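Local coordinates for guanosine-3',5'-bis(diphosphate) 3'-pyrophosphohydrolase MESH1 (Drosophila melanogaster, PDB 3NQW), which hydrolyses the starvation alarmone ppGpp to GDP and diphosphate as a manganese-dependent, SpoT-like enzyme of the HD family and acts in the starvation response, at residues Ala17-Gln22 with Asp67-Phe72; Lys26-Thr31 with Gln132-Thr137; Ile38-Ile43 with Lys124-Arg129; Arg103-Asn108 with Lys152-Asn157; Ala116-Leu121 with Arg159-Asn164. All coordinates share one frame; numbering follows the deposited sequence.

Contact 1 (Ala17-Gln22 with Asp67-Phe72); sequences AFKHRQ and DTDASF
Lys-19 and Asp-69 make the one charged link between helix 7-19 and the loop 67-72, a weak salt bridge with Lys-19 NZ 3.5 Å from Asp-69 OD1. The two side chains cross at about a right angle. Bends in the lysine at chi2 (-90°) and chi3 (76°) fold its chain over the loop, which lays CD against Ala-70 CB at 3.8 Å. Cut back to an alanine here, the helix is likely to lose the charge facing Asp-69 and the aliphatic cover over the methyl of Ala-70.

Thr-68 fills the middle of the contact. Its CG2 lies 3.6 Å from Lys-19 CB and also sits over one face of the His-20 ring, a CH-pi contact of 3.8 Å from Thr-68 CG2 to the ring centroid. Threonine OG1 is held by the carbonyl of Val-64, a bond consistent with the rotation that turns the methyl to the imidazole. On the histidine, ND1 is hydrogen-bonded to Gln-23, and the ring meets that of Tyr-33 with their planes nearly parallel. Asp-67 OD2 stands near the imidazole plane, 4.3 Å from His-20 CE1.

The contact joins the C-terminal part of helix 7-19 to the loop that follows the active-site helix 64-67. Asp-67, inferred to be a nucleophile, adjoins the manganese ligand Asp-63 in what is the catalytic site of an HD-type phosphohydrolase.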
# COMPACT_ATOMS: atom_id res chain seq x y z
N ALA A 17 2.63 3.62 4.37
CA ALA A 17 3.70 2.85 3.72
C ALA A 17 5.13 3.29 4.06
O ALA A 17 6.07 2.49 4.05
CB ALA A 17 3.52 2.92 2.21
N PHE A 18 5.28 4.58 4.35
CA PHE A 18 6.58 5.16 4.68
C PHE A 18 7.00 4.92 6.12
O PHE A 18 8.09 4.43 6.39
CB PHE A 18 6.55 6.66 4.42
CG PHE A 18 7.83 7.33 4.75
CD1 PHE A 18 8.98 6.98 4.06
CD2 PHE A 18 7.91 8.27 5.77
CE1 PHE A 18 10.21 7.55 4.38
CE2 PHE A 18 9.14 8.85 6.11
CZ PHE A 18 10.29 8.49 5.41
N LYS A 19 6.11 5.30 7.04
CA LYS A 19 6.35 5.15 8.47
C LYS A 19 6.58 3.68 8.84
O LYS A 19 7.41 3.37 9.71
CB LYS A 19 5.16 5.72 9.25
CG LYS A 19 4.79 7.18 8.94
CD LYS A 19 5.50 8.19 9.83
CE LYS A 19 6.96 8.40 9.47
NZ LYS A 19 7.60 9.45 10.32
N HIS A 20 5.85 2.78 8.20
CA HIS A 20 5.99 1.35 8.47
C HIS A 20 7.15 0.71 7.69
O HIS A 20 7.59 -0.38 8.04
CB HIS A 20 4.69 0.61 8.11
CG HIS A 20 3.56 0.84 9.07
ND1 HIS A 20 3.56 0.34 10.36
CD2 HIS A 20 2.36 1.46 8.91
CE1 HIS A 20 2.42 0.65 10.94
NE2 HIS A 20 1.67 1.33 10.09
N ARG A 21 7.65 1.38 6.65
CA ARG A 21 8.72 0.86 5.80
C ARG A 21 9.71 -0.16 6.38
O ARG A 21 10.11 -1.10 5.68
CB ARG A 21 9.51 2.00 5.17
CG ARG A 21 10.38 2.79 6.12
CD ARG A 21 11.20 3.82 5.34
NE ARG A 21 11.99 4.72 6.18
CZ ARG A 21 11.51 5.46 7.18
NH1 ARG A 21 12.32 6.24 7.88
NH2 ARG A 21 10.22 5.41 7.48
N GLN A 22 10.09 0.02 7.65
CA GLN A 22 11.04 -0.87 8.33
C GLN A 22 10.38 -2.00 9.12
O GLN A 22 11.00 -3.03 9.41
CB GLN A 22 11.94 -0.06 9.29
CG GLN A 22 12.96 0.85 8.61
CD GLN A 22 13.56 1.87 9.57
OE1 GLN A 22 14.03 1.53 10.66
NE2 GLN A 22 13.57 3.15 9.16
N ASP A 67 2.83 1.98 16.44
CA ASP A 67 4.04 1.23 16.16
C ASP A 67 5.19 2.07 15.62
O ASP A 67 6.33 1.89 16.03
CB ASP A 67 3.76 0.09 15.17
CG ASP A 67 2.64 -0.83 15.63
OD1 ASP A 67 2.68 -1.29 16.80
OD2 ASP A 67 1.73 -1.10 14.81
N THR A 68 4.88 2.98 14.70
CA THR A 68 5.88 3.85 14.10
C THR A 68 6.19 5.07 14.99
O THR A 68 5.72 5.16 16.13
CB THR A 68 5.41 4.37 12.73
OG1 THR A 68 4.26 5.20 12.90
CG2 THR A 68 5.06 3.21 11.81
N ASP A 69 6.99 5.99 14.46
CA ASP A 69 7.34 7.20 15.21
C ASP A 69 6.43 8.36 14.81
O ASP A 69 6.83 9.51 14.86
CB ASP A 69 8.82 7.56 15.00
CG ASP A 69 9.13 8.10 13.61
OD1 ASP A 69 9.10 7.32 12.63
OD2 ASP A 69 9.41 9.32 13.49
N ALA A 70 5.20 8.05 14.42
CA ALA A 70 4.24 9.07 14.05
C ALA A 70 3.41 9.46 15.29
O ALA A 70 3.40 8.73 16.29
CB ALA A 70 3.34 8.54 12.95
N SER A 71 2.73 10.60 15.22
CA SER A 71 1.90 11.09 16.32
C SER A 71 0.54 11.56 15.83
O SER A 71 0.29 11.66 14.63
CB SER A 71 2.58 12.25 17.04
OG SER A 71 2.55 13.42 16.26
N PHE A 72 -0.34 11.86 16.78
CA PHE A 72 -1.68 12.32 16.48
C PHE A 72 -1.63 13.72 15.83
O PHE A 72 -2.50 14.08 15.02
CB PHE A 72 -2.52 12.34 17.77
CG PHE A 72 -2.63 11.00 18.49
CD1 PHE A 72 -3.28 9.92 17.89
CD2 PHE A 72 -2.13 10.84 19.78
CE1 PHE A 72 -3.44 8.71 18.59
CE2 PHE A 72 -2.29 9.63 20.48
CZ PHE A 72 -2.95 8.57 19.88

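Contact 2 (Lys26-Thr31 with Gln132-Thr137); sequences KDPQET and QVNTPT
Lys-26, Asn-134 and Thr-137 give up the most surface where the loop 26-31 meets the chain leaving helix 114-133. Lys-26 contributes mainly its backbone and the root of its side chain. Its carbonyl receives a CA-H...O contact from the proline, with Pro-136 CA 3.4 Å from Lys-26 O, while the two CB atoms of this pair lie 4.1 Å apart. Bends at chi2 and chi4 then carry the ammonium end away from the contact.

Asn-134 reaches into the angle between Asp-27 and Pro-28. Chi1 of 61° sets its amide between backbone N and carbonyl carbon, and from there Asn-134 OD1 approaches Asp-27 CB at 3.6 Å; its own CB rests against Pro-28 CD at 3.7 Å. Thr-137 closes the other end, with OG1 3.5 Å from Asp-27 O.

The carboxylate of Asp-27 is occupied within its own loop: OD2 accepts from Thr-31 N (3.2 Å) through its syn lone pair, and weakly from Glu-30 N. So the carboxylate serves its own turn and not the partner segment. Two irregular segments meet chiefly through prolines, CB atoms, a carbonyl and the Asn-134 amide, which suggests that fit of shape counts for more than charge pairing.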
# COMPACT_ATOMS: atom_id res chain seq x y z
N LYS A 26 5.11 -10.79 11.88
CA LYS A 26 5.68 -11.96 12.54
C LYS A 26 5.25 -13.26 11.87
O LYS A 26 4.26 -13.89 12.25
CB LYS A 26 5.28 -11.96 14.01
CG LYS A 26 5.76 -10.74 14.78
CD LYS A 26 7.28 -10.59 14.67
CE LYS A 26 7.81 -9.22 15.15
NZ LYS A 26 7.66 -8.96 16.61
N ASP A 27 6.00 -13.65 10.84
CA ASP A 27 5.72 -14.88 10.13
C ASP A 27 7.04 -15.44 9.64
O ASP A 27 8.08 -14.80 9.78
CB ASP A 27 4.76 -14.63 8.96
CG ASP A 27 5.18 -13.46 8.09
OD1 ASP A 27 4.42 -13.13 7.15
OD2 ASP A 27 6.24 -12.88 8.33
N PRO A 28 7.04 -16.65 9.07
CA PRO A 28 8.33 -17.17 8.61
C PRO A 28 8.95 -16.30 7.51
O PRO A 28 10.14 -16.01 7.53
CB PRO A 28 7.99 -18.58 8.13
CG PRO A 28 6.55 -18.46 7.71
CD PRO A 28 5.95 -17.61 8.80
N GLN A 29 8.12 -15.84 6.58
CA GLN A 29 8.60 -15.02 5.48
C GLN A 29 9.02 -13.60 5.85
O GLN A 29 9.78 -12.98 5.11
CB GLN A 29 7.52 -14.97 4.39
CG GLN A 29 7.05 -16.33 3.92
CD GLN A 29 6.00 -16.22 2.84
OE1 GLN A 29 6.12 -15.41 1.91
NE2 GLN A 29 4.95 -17.04 2.94
N GLU A 30 8.55 -13.09 7.00
CA GLU A 30 8.84 -11.73 7.48
C GLU A 30 8.37 -10.67 6.49
O GLU A 30 9.09 -9.72 6.18
CB GLU A 30 10.33 -11.52 7.72
CG GLU A 30 10.92 -12.31 8.86
CD GLU A 30 12.43 -12.16 8.90
OE1 GLU A 30 12.89 -11.00 9.05
OE2 GLU A 30 13.14 -13.19 8.77
N THR A 31 7.15 -10.87 6.01
CA THR A 31 6.51 -9.99 5.05
C THR A 31 6.33 -8.58 5.64
O THR A 31 6.13 -8.43 6.84
CB THR A 31 5.15 -10.61 4.65
OG1 THR A 31 4.57 -11.24 5.80
CG2 THR A 31 5.35 -11.67 3.57
N GLN A 132 -3.97 -18.55 11.69
CA GLN A 132 -4.40 -19.90 11.36
C GLN A 132 -3.33 -20.54 10.46
O GLN A 132 -2.89 -21.66 10.71
CB GLN A 132 -5.75 -19.86 10.63
CG GLN A 132 -6.83 -19.07 11.38
CD GLN A 132 -8.21 -19.16 10.74
OE1 GLN A 132 -8.98 -20.09 10.99
NE2 GLN A 132 -8.52 -18.19 9.89
N VAL A 133 -2.90 -19.80 9.45
CA VAL A 133 -1.89 -20.27 8.51
C VAL A 133 -0.47 -20.38 9.10
O VAL A 133 0.06 -21.48 9.27
CB VAL A 133 -1.85 -19.34 7.26
CG1 VAL A 133 -3.08 -19.58 6.40
CG2 VAL A 133 -1.83 -17.89 7.70
N ASN A 134 0.13 -19.23 9.40
CA ASN A 134 1.49 -19.16 9.96
C ASN A 134 1.52 -18.87 11.47
O ASN A 134 0.64 -18.18 12.00
CB ASN A 134 2.30 -18.08 9.21
CG ASN A 134 1.70 -16.67 9.34
OD1 ASN A 134 1.81 -16.02 10.39
ND2 ASN A 134 1.04 -16.21 8.28
N THR A 135 2.53 -19.40 12.16
CA THR A 135 2.68 -19.18 13.60
C THR A 135 3.81 -18.17 13.82
O THR A 135 4.92 -18.36 13.34
CB THR A 135 3.05 -20.48 14.34
OG1 THR A 135 1.99 -21.44 14.20
CG2 THR A 135 3.28 -20.19 15.82
N PRO A 136 3.53 -17.11 14.58
CA PRO A 136 4.53 -16.08 14.86
C PRO A 136 5.91 -16.64 15.16
O PRO A 136 6.03 -17.72 15.74
CB PRO A 136 3.92 -15.32 16.03
CG PRO A 136 2.47 -15.39 15.71
CD PRO A 136 2.30 -16.84 15.35
N THR A 137 6.94 -15.91 14.75
CA THR A 137 8.32 -16.31 14.95
C THR A 137 8.56 -16.54 16.44
O THR A 137 8.21 -15.69 17.27
CB THR A 137 9.31 -15.23 14.43
OG1 THR A 137 8.89 -14.77 13.14
CG2 THR A 137 10.72 -15.82 14.31

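Contact 3 (Ile38-Ile43 with Lys124-Arg129); sequences INVSTI and KLDNLR
Asp-126 faces both Asn-39 and Ile-43 where helix 34-45 crosses helix 114-133. Ile-43 CD1 touches Asp-126 CB at 3.5 Å, while Val-40 CG2 comes up to the same carbon at 4.2 Å. With CG anti to the backbone N (chi1 179°), the carboxylate is carried across to Asn-39, whose amide stands nearly perpendicular to it, the planes 86° apart. Asp-126 OD1 and Asn-39 OD1 are modelled 3.0 Å apart; the amide is probably turned over, and once turned back it may form a hydrogen bond. Were Asp-126 replaced by a leucine, the carboxylate beside Asn-39 CB would be gone and His-36 would probably be left without this acidic neighbour.

Further along, Ile-43 CG2 meets Leu-125 CD2 at 4.1 Å. The side chains of Arg-129 and Ile-43 run past each other in opposite directions, with Arg-129 NH1 3.7 Å from Ile-43 CG1. One face of the guanidinium covers Leu-125 CG, and a salt bridge to Glu-47 anchors its far end.

The axes of the two short helical segments come within 9.2 Å at an angle of 124°. Asp-126 also reaches the side chain of His-36, a manganese ligand, and Val-40 packs on Asp-123, another. Here is the helical heart of an HD domain, whose paired helices bring the metal-binding histidine and aspartate together.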
# COMPACT_ATOMS: atom_id res chain seq x y z
N ILE A 38 -2.82 -2.34 5.06
CA ILE A 38 -3.54 -2.40 3.78
C ILE A 38 -4.68 -3.41 3.89
O ILE A 38 -5.84 -3.08 3.60
CB ILE A 38 -2.64 -2.84 2.59
CG1 ILE A 38 -1.57 -1.80 2.30
CG2 ILE A 38 -3.46 -3.03 1.32
CD1 ILE A 38 -0.70 -2.16 1.09
N ASN A 39 -4.39 -4.63 4.33
CA ASN A 39 -5.47 -5.59 4.45
C ASN A 39 -6.65 -5.02 5.26
O ASN A 39 -7.80 -5.12 4.82
CB ASN A 39 -4.98 -6.91 5.08
CG ASN A 39 -4.09 -7.72 4.14
OD1 ASN A 39 -3.65 -8.82 4.47
ND2 ASN A 39 -3.82 -7.17 2.96
N VAL A 40 -6.36 -4.43 6.42
CA VAL A 40 -7.42 -3.85 7.26
C VAL A 40 -8.26 -2.81 6.48
O VAL A 40 -9.49 -2.82 6.56
CB VAL A 40 -6.85 -3.20 8.58
CG1 VAL A 40 -7.96 -2.48 9.37
CG2 VAL A 40 -6.24 -4.30 9.46
N SER A 41 -7.62 -1.94 5.70
CA SER A 41 -8.40 -0.98 4.95
C SER A 41 -9.22 -1.73 3.89
O SER A 41 -10.43 -1.55 3.79
CB SER A 41 -7.51 0.06 4.29
OG SER A 41 -8.29 1.17 3.84
N THR A 42 -8.56 -2.58 3.12
CA THR A 42 -9.26 -3.35 2.09
C THR A 42 -10.39 -4.25 2.65
O THR A 42 -11.42 -4.42 2.00
CB THR A 42 -8.29 -4.22 1.28
OG1 THR A 42 -7.10 -3.47 1.02
CG2 THR A 42 -8.92 -4.62 -0.04
N ILE A 43 -10.18 -4.84 3.83
CA ILE A 43 -11.20 -5.70 4.46
C ILE A 43 -12.51 -4.91 4.58
O ILE A 43 -13.58 -5.48 4.41
CB ILE A 43 -10.83 -6.15 5.94
CG1 ILE A 43 -9.79 -7.28 5.95
CG2 ILE A 43 -12.07 -6.65 6.65
CD1 ILE A 43 -9.34 -7.64 7.36
N LYS A 124 -8.81 -7.13 13.76
CA LYS A 124 -8.82 -8.46 14.34
C LYS A 124 -8.94 -9.50 13.24
O LYS A 124 -8.10 -10.40 13.13
CB LYS A 124 -9.97 -8.61 15.34
CG LYS A 124 -9.81 -7.77 16.61
CD LYS A 124 -8.56 -8.13 17.41
CE LYS A 124 -8.43 -7.21 18.61
NZ LYS A 124 -8.48 -5.77 18.15
N LEU A 125 -9.97 -9.39 12.40
CA LEU A 125 -10.15 -10.36 11.32
C LEU A 125 -8.84 -10.65 10.60
O LEU A 125 -8.43 -11.80 10.51
CB LEU A 125 -11.19 -9.87 10.32
CG LEU A 125 -11.57 -10.84 9.18
CD1 LEU A 125 -11.91 -12.22 9.72
CD2 LEU A 125 -12.76 -10.25 8.43
N ASP A 126 -8.19 -9.60 10.09
CA ASP A 126 -6.94 -9.78 9.37
C ASP A 126 -5.91 -10.57 10.20
O ASP A 126 -5.43 -11.61 9.77
CB ASP A 126 -6.34 -8.44 8.96
CG ASP A 126 -5.00 -8.60 8.24
OD1 ASP A 126 -4.98 -9.20 7.15
OD2 ASP A 126 -3.98 -8.12 8.78
N ASN A 127 -5.58 -10.07 11.38
CA ASN A 127 -4.61 -10.75 12.22
C ASN A 127 -4.97 -12.21 12.41
O ASN A 127 -4.13 -13.09 12.20
CB ASN A 127 -4.51 -10.06 13.58
CG ASN A 127 -3.83 -8.72 13.49
OD1 ASN A 127 -4.16 -7.79 14.23
ND2 ASN A 127 -2.85 -8.60 12.59
N LEU A 128 -6.21 -12.48 12.80
CA LEU A 128 -6.64 -13.85 13.01
C LEU A 128 -6.37 -14.71 11.79
O LEU A 128 -5.76 -15.77 11.88
CB LEU A 128 -8.12 -13.91 13.35
CG LEU A 128 -8.45 -13.47 14.78
CD1 LEU A 128 -9.90 -13.80 15.07
CD2 LEU A 128 -7.55 -14.19 15.77
N ARG A 129 -6.83 -14.23 10.64
CA ARG A 129 -6.62 -14.94 9.40
C ARG A 129 -5.17 -15.37 9.28
O ARG A 129 -4.88 -16.44 8.76
CB ARG A 129 -7.01 -14.04 8.24
CG ARG A 129 -8.50 -13.93 8.07
CD ARG A 129 -8.82 -12.87 7.07
NE ARG A 129 -10.16 -13.02 6.53
CZ ARG A 129 -10.76 -12.07 5.83
NH1 ARG A 129 -10.14 -10.92 5.59
NH2 ARG A 129 -11.98 -12.29 5.35

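Contact 4 (Arg103-Asn108 with Lys152-Asn157); sequences RLQIEN and KKVVDN
Ile-106 leans on Lys-153 and Val-154, joining two helices of the all-helical HD fold that run almost side by side. The axes of segments 103-107 and 152-157 come within 8.4 Å, and their directions differ by only 21°. Just ahead of the second segment, Trp-150 of helix 141-158 adds to the cover over Gln-105 and Ile-106.

Along the second segment, Lys-152 turns from the partner helix and forms a salt bridge with Asp-156 one turn on, NZ to OD2 at 3.0 Å through the syn lone pair of the oxygen. Asp-156 OD1 also binds Arg-159, so this carboxylate joins two positive charges. Lys-153 offers the start of its chain to the contact: its CB touches Ile-106 CD1 at 3.6 Å, while its ammonium group lies off the interface.

Val-154, buried, is the central residue on this side. Its CG2 branch, anti to the carbonyl carbon, wedges between two residues, meeting Ile-106 CG1 at 3.5 Å and Gln-105 CB at 4.0 Å. The amide of Gln-105 looks elsewhere, to weak hydrogen bonds with Asp-92 and Lys-124. Val-155 packs instead on Leu-121 and Lys-124 of helix 114-133 and on Leu-169 and Phe-173 of helix 163-176.

Asn-157 ends the walk opposite the last turn of helix 98-107. Its amide is probably turned over in the model; as deposited, Asn-157 OD1 lies 2.9 Å from Ile-106 O, and with the amide turned back that carbonyl may receive a hydrogen bond.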
# COMPACT_ATOMS: atom_id res chain seq x y z
N ARG A 103 -6.02 -6.13 28.11
CA ARG A 103 -7.12 -6.11 29.06
C ARG A 103 -8.08 -4.95 28.78
O ARG A 103 -9.31 -5.11 28.80
CB ARG A 103 -6.57 -6.02 30.49
CG ARG A 103 -5.65 -7.19 30.89
CD ARG A 103 -5.49 -7.31 32.42
NE ARG A 103 -4.49 -6.40 32.98
CZ ARG A 103 -3.20 -6.71 33.13
NH1 ARG A 103 -2.76 -7.90 32.75
NH2 ARG A 103 -2.36 -5.82 33.65
N LEU A 104 -7.52 -3.77 28.50
CA LEU A 104 -8.32 -2.58 28.22
C LEU A 104 -9.11 -2.69 26.91
O LEU A 104 -10.22 -2.16 26.80
CB LEU A 104 -7.42 -1.33 28.21
CG LEU A 104 -6.84 -0.97 29.58
CD1 LEU A 104 -5.76 0.06 29.44
CD2 LEU A 104 -7.94 -0.47 30.49
N GLN A 105 -8.54 -3.37 25.92
CA GLN A 105 -9.21 -3.55 24.64
C GLN A 105 -10.57 -4.17 24.80
O GLN A 105 -11.51 -3.85 24.06
CB GLN A 105 -8.36 -4.40 23.72
CG GLN A 105 -7.47 -3.55 22.87
CD GLN A 105 -6.76 -4.32 21.81
OE1 GLN A 105 -7.37 -5.05 21.04
NE2 GLN A 105 -5.45 -4.17 21.77
N ILE A 106 -10.68 -5.06 25.77
CA ILE A 106 -11.94 -5.71 26.04
C ILE A 106 -12.89 -4.75 26.74
O ILE A 106 -14.08 -4.72 26.45
CB ILE A 106 -11.75 -6.94 26.92
CG1 ILE A 106 -10.84 -7.94 26.20
CG2 ILE A 106 -13.10 -7.50 27.28
CD1 ILE A 106 -10.41 -9.12 27.04
N GLU A 107 -12.34 -3.94 27.65
CA GLU A 107 -13.14 -2.99 28.42
C GLU A 107 -13.66 -1.82 27.60
O GLU A 107 -14.86 -1.53 27.61
CB GLU A 107 -12.32 -2.42 29.58
CG GLU A 107 -11.79 -3.45 30.57
CD GLU A 107 -12.89 -4.14 31.36
OE1 GLU A 107 -13.92 -3.48 31.65
OE2 GLU A 107 -12.72 -5.34 31.69
N ASN A 108 -12.76 -1.15 26.91
CA ASN A 108 -13.12 0.01 26.11
C ASN A 108 -13.68 -0.36 24.75
O ASN A 108 -13.97 0.51 23.94
CB ASN A 108 -11.91 0.91 25.93
CG ASN A 108 -11.46 1.52 27.22
OD1 ASN A 108 -12.27 2.08 27.97
ND2 ASN A 108 -10.15 1.44 27.51
N LYS A 152 -11.50 -13.23 20.77
CA LYS A 152 -12.93 -13.44 20.93
C LYS A 152 -13.53 -12.54 22.01
O LYS A 152 -14.59 -11.95 21.81
CB LYS A 152 -13.24 -14.90 21.25
CG LYS A 152 -14.69 -15.26 20.92
CD LYS A 152 -15.08 -16.67 21.29
CE LYS A 152 -16.48 -16.97 20.77
NZ LYS A 152 -17.47 -15.93 21.17
N LYS A 153 -12.84 -12.43 23.15
CA LYS A 153 -13.31 -11.59 24.24
C LYS A 153 -13.48 -10.14 23.77
O LYS A 153 -14.46 -9.48 24.10
CB LYS A 153 -12.35 -11.65 25.44
CG LYS A 153 -12.30 -12.99 26.17
CD LYS A 153 -11.22 -12.96 27.25
CE LYS A 153 -10.62 -14.33 27.58
NZ LYS A 153 -11.38 -15.13 28.59
N VAL A 154 -12.51 -9.64 22.99
CA VAL A 154 -12.60 -8.28 22.47
C VAL A 154 -13.71 -8.19 21.43
O VAL A 154 -14.63 -7.36 21.55
CB VAL A 154 -11.30 -7.85 21.78
CG1 VAL A 154 -11.49 -6.47 21.17
CG2 VAL A 154 -10.14 -7.83 22.79
N VAL A 155 -13.63 -9.04 20.41
CA VAL A 155 -14.61 -9.07 19.32
C VAL A 155 -16.02 -9.29 19.86
O VAL A 155 -16.98 -8.81 19.27
CB VAL A 155 -14.29 -10.19 18.29
CG1 VAL A 155 -15.39 -10.27 17.23
CG2 VAL A 155 -12.97 -9.92 17.61
N ASP A 156 -16.14 -10.01 20.97
CA ASP A 156 -17.45 -10.24 21.56
C ASP A 156 -18.09 -8.95 22.08
O ASP A 156 -19.31 -8.86 22.22
CB ASP A 156 -17.38 -11.25 22.70
CG ASP A 156 -17.56 -12.68 22.22
OD1 ASP A 156 -17.98 -12.86 21.06
OD2 ASP A 156 -17.30 -13.60 23.02
N ASN A 157 -17.25 -7.95 22.36
CA ASN A 157 -17.74 -6.66 22.86
C ASN A 157 -17.84 -5.64 21.72
O ASN A 157 -18.46 -4.59 21.87
CB ASN A 157 -16.82 -6.14 23.97
CG ASN A 157 -16.84 -7.03 25.23
OD1 ASN A 157 -15.98 -6.89 26.11
ND2 ASN A 157 -17.83 -7.92 25.32

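Contact 5 (Ala116-Leu121 with Arg159-Asn164); sequences AKLIKL and RGTNAN
Lys-117, on a regular helical stretch, faces Thr-161 of the connection into helix 163-176 at a CA-to-CA distance of 6.7 Å, with Gly-160 at a positive phi of 85° turning the chain just before the threonine. Thr-161 lies at the centre of the contact. Its CG2, set anti to the backbone N by chi1 of -48°, comes 3.3 Å from Leu-118 CD2, and its CB takes Leu-121 CD1 at 3.5 Å. The hydroxyl lies alongside the aliphatic part of Lys-117, OG1 to Lys-117 CB measuring 3.4 Å, but its hydrogen bond goes back to the carbonyl of Leu-158.

Asn-162 adds its CB beside Leu-118 CD2 at 3.9 Å. Its carboxamide serves as N-cap of the following helix: OD1 accepts weakly from Asn-164 N at 3.0 Å and also from Leu-165 N. Apolar contact to one helix and capping of the next thus fall to different parts of a single residue.

Arg-159 pairs with Asp-170 of helix 163-176. Leu-121 touches Leu-158 of helix 141-158 and Glu-166 and Leu-169 of helix 163-176, so helix 114-133 packs where those two helices meet.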
# COMPACT_ATOMS: atom_id res chain seq x y z
N ALA A 116 -15.08 3.46 14.65
CA ALA A 116 -13.87 2.90 15.27
C ALA A 116 -14.03 1.40 15.53
O ALA A 116 -13.05 0.67 15.58
CB ALA A 116 -13.54 3.64 16.58
N LYS A 117 -15.26 0.94 15.72
CA LYS A 117 -15.46 -0.48 15.95
C LYS A 117 -15.15 -1.21 14.65
O LYS A 117 -14.56 -2.29 14.67
CB LYS A 117 -16.90 -0.78 16.38
CG LYS A 117 -17.35 -0.25 17.75
CD LYS A 117 -18.71 -0.87 18.11
CE LYS A 117 -19.51 -0.07 19.13
NZ LYS A 117 -20.96 -0.48 19.14
N LEU A 118 -15.54 -0.61 13.53
CA LEU A 118 -15.31 -1.22 12.21
C LEU A 118 -13.85 -1.55 12.01
O LEU A 118 -13.53 -2.65 11.58
CB LEU A 118 -15.75 -0.29 11.09
CG LEU A 118 -17.24 -0.12 10.88
CD1 LEU A 118 -17.45 0.73 9.65
CD2 LEU A 118 -17.91 -1.46 10.72
N ILE A 119 -12.98 -0.59 12.30
CA ILE A 119 -11.54 -0.79 12.18
C ILE A 119 -11.10 -1.88 13.15
O ILE A 119 -10.42 -2.82 12.77
CB ILE A 119 -10.71 0.50 12.51
CG1 ILE A 119 -10.94 1.59 11.46
CG2 ILE A 119 -9.22 0.14 12.56
CD1 ILE A 119 -11.79 2.77 11.94
N LYS A 120 -11.50 -1.76 14.41
CA LYS A 120 -11.11 -2.74 15.39
C LYS A 120 -11.46 -4.15 15.00
O LYS A 120 -10.68 -5.07 15.24
CB LYS A 120 -11.73 -2.38 16.73
CG LYS A 120 -11.20 -1.11 17.33
CD LYS A 120 -11.71 -0.99 18.73
CE LYS A 120 -11.12 0.16 19.48
NZ LYS A 120 -11.41 -0.13 20.89
N LEU A 121 -12.65 -4.33 14.42
CA LEU A 121 -13.12 -5.64 13.96
C LEU A 121 -12.23 -6.16 12.82
O LEU A 121 -11.68 -7.25 12.90
CB LEU A 121 -14.58 -5.56 13.49
CG LEU A 121 -15.68 -5.38 14.54
CD1 LEU A 121 -17.03 -5.24 13.86
CD2 LEU A 121 -15.68 -6.57 15.48
N ARG A 159 -19.12 -6.52 18.74
CA ARG A 159 -20.26 -7.01 17.96
C ARG A 159 -21.36 -5.95 17.84
O ARG A 159 -21.29 -4.89 18.47
CB ARG A 159 -20.84 -8.28 18.62
CG ARG A 159 -19.80 -9.24 19.24
CD ARG A 159 -20.38 -10.62 19.58
NE ARG A 159 -20.63 -11.40 18.37
CZ ARG A 159 -19.74 -12.22 17.80
NH1 ARG A 159 -18.54 -12.39 18.34
NH2 ARG A 159 -20.05 -12.84 16.68
N GLY A 160 -22.38 -6.24 17.04
CA GLY A 160 -23.47 -5.28 16.84
C GLY A 160 -23.12 -4.28 15.74
O GLY A 160 -23.98 -3.55 15.24
N THR A 161 -21.84 -4.27 15.37
CA THR A 161 -21.31 -3.37 14.35
C THR A 161 -21.56 -3.88 12.92
O THR A 161 -22.59 -3.56 12.32
CB THR A 161 -19.79 -3.13 14.55
OG1 THR A 161 -19.53 -2.82 15.92
CG2 THR A 161 -19.30 -1.98 13.68
N ASN A 162 -20.64 -4.68 12.38
CA ASN A 162 -20.79 -5.19 11.02
C ASN A 162 -21.21 -6.66 11.02
O ASN A 162 -20.45 -7.54 11.41
CB ASN A 162 -19.48 -4.99 10.23
CG ASN A 162 -19.68 -5.05 8.72
OD1 ASN A 162 -19.70 -6.12 8.12
ND2 ASN A 162 -19.84 -3.89 8.11
N ALA A 163 -22.44 -6.90 10.58
CA ALA A 163 -22.97 -8.26 10.53
C ALA A 163 -22.15 -9.13 9.59
O ALA A 163 -22.17 -10.35 9.69
CB ALA A 163 -24.43 -8.23 10.08
N ASN A 164 -21.44 -8.50 8.66
CA ASN A 164 -20.66 -9.29 7.73
C ASN A 164 -19.29 -9.64 8.28
O ASN A 164 -18.88 -10.80 8.24
CB ASN A 164 -20.52 -8.55 6.41
CG ASN A 164 -19.93 -9.43 5.34
OD1 ASN A 164 -19.97 -10.66 5.44
ND2 ASN A 164 -19.39 -8.81 4.29

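In the fold
Contact 3 is the buried one, its centre about 7 Å from the centre of the chain and beside the metal; contacts 4 and 5 lie at the surface, and 1 and 2 are partly buried. Helix 114-133 serves contacts 2, 3 and 5, while contact 4 touches it through Lys-124 and Leu-121. Polarity follows place: contact 1 has a weak salt bridge on the partly exposed side near the active site, contact 2 joins irregular chain through carbonyls and prolines, contact 3 sets aliphatic packing beside a buried carboxylate near the metal ligands, and contacts 4 and 5 rely on branched aliphatic side chains. Contacts 1, 2 and 3 also reach the second subunit, whereas 4 and 5 do not.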